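PDB 7AL1: cell division protein SepF from Methanobrevibacter smithii, which probably anchors the division protein FtsZ to the cell membrane in this archaeon, the fragment here being its C-terminal domain, which probably binds FtsZ. Local coordinates for residues Ile14-Lys20 / Val39-Phe45. Residues are numbered along the deposited sequence; the frame is centred on the assembly and turned at random. Where two conformers were deposited one is given.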
ATOM      1  N   ILE A  14       2.814   4.875   7.834  1.00 18.29           N
ATOM      2  CA  ILE A  14       2.375   4.853   6.457  1.00 18.88           C
ATOM      3  C   ILE A  14       1.059   5.603   6.394  1.00 17.35           C
ATOM      4  O   ILE A  14       0.088   5.228   7.062  1.00 19.00           O
ATOM      5  CB  ILE A  14       2.200   3.433   5.921  1.00 17.59           C
ATOM      6  CG1 ILE A  14       3.553   2.720   5.917  1.00 20.30           C
ATOM      7  CG2 ILE A  14       1.602   3.512   4.536  1.00 18.69           C
ATOM      8  CD1 ILE A  14       3.450   1.242   5.606  1.00 20.90           C
ATOM      9  N   MET A  15       0.996   6.638   5.572  1.00 17.68           N
ATOM     10  CA  MET A  15      -0.163   7.504   5.525  1.00 16.45           C
ATOM     11  C   MET A  15      -1.076   7.084   4.397  1.00 18.38           C
ATOM     12  O   MET A  15      -0.614   6.713   3.314  1.00 20.41           O
ATOM     13  CB  MET A  15       0.235   8.959   5.281  1.00 21.44           C
ATOM     14  CG  MET A  15       1.480   9.401   5.994  1.00 40.67           C
ATOM     15  SD  MET A  15       1.238   9.372   7.779  1.00 33.20           S
ATOM     16  CE  MET A  15      -0.060  10.590   7.914  1.00 54.10           C
ATOM     17  N   LEU A  16      -2.370   7.147   4.630  1.00 16.29           N
ATOM     18  CA  LEU A  16      -3.373   6.868   3.613  1.00 17.73           C
ATOM     19  C   LEU A  16      -4.173   8.138   3.415  1.00 17.48           C
ATOM     20  O   LEU A  16      -4.735   8.682   4.368  1.00 18.42           O
ATOM     21  CB  LEU A  16      -4.287   5.718   4.042  1.00 21.34           C
ATOM     22  CG  LEU A  16      -3.490   4.406   4.206  1.00 25.70           C
ATOM     23  CD1 LEU A  16      -3.381   4.092   5.686  1.00 32.36           C
ATOM     24  CD2 LEU A  16      -4.114   3.238   3.492  1.00 27.02           C
ATOM     25  N   ILE A  17      -4.223   8.622   2.179  1.00 17.85           N
ATOM     26  CA  ILE A  17      -4.781   9.942   1.870  0.55 18.74           C
ATOM     27  C   ILE A  17      -5.512   9.867   0.530  1.00 18.01           C
ATOM     28  O   ILE A  17      -4.931   9.346  -0.431  1.00 19.01           O
ATOM     29  CB  ILE A  17      -3.627  10.971   1.801  0.55 18.02           C
ATOM     30  CG1 ILE A  17      -2.744  10.973   3.073  0.55 16.35           C
ATOM     31  CG2 ILE A  17      -4.150  12.381   1.596  0.55 18.63           C
ATOM     32  CD1 ILE A  17      -1.421  11.820   3.027  0.55 20.60           C
ATOM     33  N   ARG A  18      -6.710  10.444   0.454  1.00 18.68           N
ATOM     34  CA  ARG A  18      -7.503  10.611  -0.765  1.00 17.74           C
ATOM     35  C   ARG A  18      -7.654  12.118  -0.974  1.00 18.33           C
ATOM     36  O   ARG A  18      -8.630  12.734  -0.496  1.00 19.28           O
ATOM     37  CB  ARG A  18      -8.852   9.910  -0.642  1.00 20.08           C
ATOM     38  CG  ARG A  18      -9.697  10.007  -1.868  1.00 20.19           C
ATOM     39  CD  ARG A  18     -10.893   9.079  -1.730  1.00 25.60           C
ATOM     40  NE  ARG A  18     -11.736   9.058  -2.909  1.00 32.06           N
ATOM     41  CZ  ARG A  18     -12.865   9.745  -3.040  1.00 37.75           C
ATOM     42  NH1 ARG A  18     -13.287  10.544  -2.061  1.00 35.74           N
ATOM     43  NH2 ARG A  18     -13.566   9.640  -4.164  1.00 38.04           N
ATOM     44  N   PRO A  19      -6.713  12.777  -1.667  1.00 16.50           N
ATOM     45  CA  PRO A  19      -6.754  14.241  -1.698  1.00 18.07           C
ATOM     46  C   PRO A  19      -7.969  14.762  -2.444  1.00 18.84           C
ATOM     47  O   PRO A  19      -8.408  14.197  -3.456  1.00 19.32           O
ATOM     48  CB  PRO A  19      -5.467  14.640  -2.439  1.00 21.03           C
ATOM     49  CG  PRO A  19      -5.008  13.401  -3.127  1.00 26.20           C
ATOM     50  CD  PRO A  19      -5.480  12.253  -2.280  1.00 18.14           C
ATOM     51  N   LYS A  20      -8.481  15.899  -1.967  1.00 18.39           N
ATOM     52  CA  LYS A  20      -9.575  16.600  -2.629  1.00 18.41           C
ATOM     53  C   LYS A  20      -9.209  17.988  -3.104  1.00 22.33           C
ATOM     54  O   LYS A  20      -9.964  18.564  -3.904  1.00 25.39           O
ATOM     55  CB  LYS A  20     -10.777  16.725  -1.685  1.00 23.38           C
ATOM     56  CG  LYS A  20     -11.357  15.401  -1.271  1.00 27.72           C
ATOM     57  CD  LYS A  20     -12.717  15.596  -0.627  1.00 33.90           C
ATOM     58  CE  LYS A  20     -13.264  14.280  -0.137  1.00 38.22           C
ATOM     59  NZ  LYS A  20     -14.599  14.468   0.494  1.00 56.12           N
ATOM     60  N   VAL A  39       3.276   7.049   1.496  1.00 17.11           N
ATOM     61  CA  VAL A  39       1.886   7.457   1.356  1.00 16.34           C
ATOM     62  C   VAL A  39       1.207   6.524   0.377  1.00 16.01           C
ATOM     63  O   VAL A  39       1.689   6.324  -0.746  1.00 16.96           O
ATOM     64  CB  VAL A  39       1.750   8.923   0.891  1.00 17.40           C
ATOM     65  CG1 VAL A  39       0.273   9.283   0.680  1.00 18.87           C
ATOM     66  CG2 VAL A  39       2.398   9.862   1.887  1.00 18.60           C
ATOM     67  N   ILE A  40       0.113   5.921   0.797  1.00 16.50           N
ATOM     68  CA  ILE A  40      -0.792   5.225  -0.120  1.00 16.06           C
ATOM     69  C   ILE A  40      -1.837   6.248  -0.539  1.00 15.45           C
ATOM     70  O   ILE A  40      -2.666   6.674   0.270  1.00 16.29           O
ATOM     71  CB  ILE A  40      -1.411   3.966   0.495  1.00 17.83           C
ATOM     72  CG1 ILE A  40      -0.301   2.950   0.828  1.00 20.05           C
ATOM     73  CG2 ILE A  40      -2.417   3.392  -0.482  1.00 19.55           C
ATOM     74  CD1 ILE A  40      -0.758   1.767   1.672  1.00 25.09           C
ATOM     75  N   LEU A  41      -1.732   6.710  -1.779  1.00 16.95           N
ATOM     76  CA  LEU A  41      -2.453   7.849  -2.298  1.00 17.55           C
ATOM     77  C   LEU A  41      -3.593   7.331  -3.164  1.00 16.82           C
ATOM     78  O   LEU A  41      -3.361   6.515  -4.063  1.00 17.74           O
ATOM     79  CB  LEU A  41      -1.449   8.613  -3.191  1.00 20.73           C
ATOM     80  CG  LEU A  41      -1.850   9.925  -3.810  1.00 20.04           C
ATOM     81  CD1 LEU A  41      -2.209  10.896  -2.756  1.00 26.11           C
ATOM     82  CD2 LEU A  41      -0.687  10.462  -4.619  1.00 26.72           C
ATOM     83  N   ASP A  42      -4.814   7.824  -2.935  1.00 15.78           N
ATOM     84  CA  ASP A  42      -5.967   7.499  -3.764  1.00 15.96           C
ATOM     85  C   ASP A  42      -6.319   8.755  -4.570  1.00 16.64           C
ATOM     86  O   ASP A  42      -6.827   9.725  -4.007  1.00 17.25           O
ATOM     87  CB  ASP A  42      -7.169   7.049  -2.932  1.00 17.82           C
ATOM     88  CG  ASP A  42      -8.369   6.735  -3.769  1.00 20.94           C
ATOM     89  OD1 ASP A  42      -8.312   6.809  -5.000  1.00 19.50           O
ATOM     90  OD2 ASP A  42      -9.445   6.404  -3.170  1.00 24.72           O
ATOM     91  N   LEU A  43      -6.025   8.755  -5.871  1.00 16.11           N
ATOM     92  CA  LEU A  43      -6.254   9.903  -6.734  1.00 16.86           C
ATOM     93  C   LEU A  43      -7.628   9.932  -7.373  1.00 17.27           C
ATOM     94  O   LEU A  43      -7.884  10.776  -8.241  1.00 17.77           O
ATOM     95  CB  LEU A  43      -5.188   9.944  -7.843  1.00 19.30           C
ATOM     96  CG  LEU A  43      -3.787  10.297  -7.338  1.00 18.72           C
ATOM     97  CD1 LEU A  43      -2.828  10.358  -8.513  1.00 21.95           C
ATOM     98  CD2 LEU A  43      -3.805  11.652  -6.653  1.00 22.03           C
ATOM     99  N   SER A  44      -8.538   9.064  -6.950  1.00 17.81           N
ATOM    100  CA  SER A  44      -9.804   8.926  -7.658  1.00 19.06           C
ATOM    101  C   SER A  44     -10.679  10.166  -7.548  1.00 18.88           C
ATOM    102  O   SER A  44     -11.428  10.463  -8.480  1.00 20.55           O
ATOM    103  CB  SER A  44     -10.578   7.698  -7.154  1.00 20.17           C
ATOM    104  OG  SER A  44     -10.876   7.784  -5.770  1.00 25.30           O
ATOM    105  N   PHE A  45     -10.654  10.867  -6.414  1.00 17.80           N
ATOM    106  CA  PHE A  45     -11.499  12.049  -6.333  1.00 19.23           C
ATOM    107  C   PHE A  45     -11.002  13.127  -7.295  1.00 19.87           C
ATOM    108  O   PHE A  45     -11.798  13.739  -8.025  1.00 19.76           O
ATOM    109  CB  PHE A  45     -11.531  12.583  -4.902  1.00 19.44           C
ATOM    110  CG  PHE A  45     -12.345  13.847  -4.748  1.00 19.63           C
ATOM    111  CD1 PHE A  45     -11.813  15.089  -5.009  1.00 21.87           C
ATOM    112  CD2 PHE A  45     -13.662  13.779  -4.336  1.00 24.01           C
ATOM    113  CE1 PHE A  45     -12.567  16.242  -4.839  1.00 23.83           C
ATOM    114  CE2 PHE A  45     -14.415  14.924  -4.183  1.00 25.37           C
ATOM    115  CZ  PHE A  45     -13.868  16.155  -4.438  1.00 28.15           C
TER
HETATM  116  O   HOH W   1      -8.204  11.926  -5.003  1.00 16.84           O
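Ile-40 N donates to Met-15 O at 2.7 Å, and Ile-40 O takes Ile-17 N. Ile-40 thus bridges Met-15 and Ile-17, as in parallel pairing, and Asp-42 N continues to Ile-17 O. Apolar side chains pack both faces of this buried end. On one face Leu-16 lies beside Ile-40, with Leu-16 CD2 4.1 Å from Ile-40 CD1. On the other, Val-39 CG2 meets Met-15 CB, and Leu-41 CD1 presses on Pro-19 CD at 3.6 Å. The strands belong to a beta-alpha-beta unit, and helix 22-33 packs on Val-39 and Leu-41. Strand 14-17 also pairs with a strand of the second subunit, so the sheet continues through the dimer. Past the strands the packing gives way to a more polar edge, where Arg-18 and Lys-20 are exposed but Asp-42 and Ser-44 stay buried. The extended Arg-18 chain, its CG anti to N (chi1 -178°), runs alongside Asp-42. Arg-18 NE gives an in-plane bond to Ser-44 OG (3.2 Å) and a longer salt bridge to Asp-42 OD2 (3.5 Å). Phe-45 CB sits over the guanidinium face. Lys-20 CG lies over the Phe-45 ring, 3.8 Å from its centroid. With an alanine here the aliphatic chain of Lys-20 would probably lose its flat partner and be freer to turn. A water joins Pro-19 O to Asp-42 O.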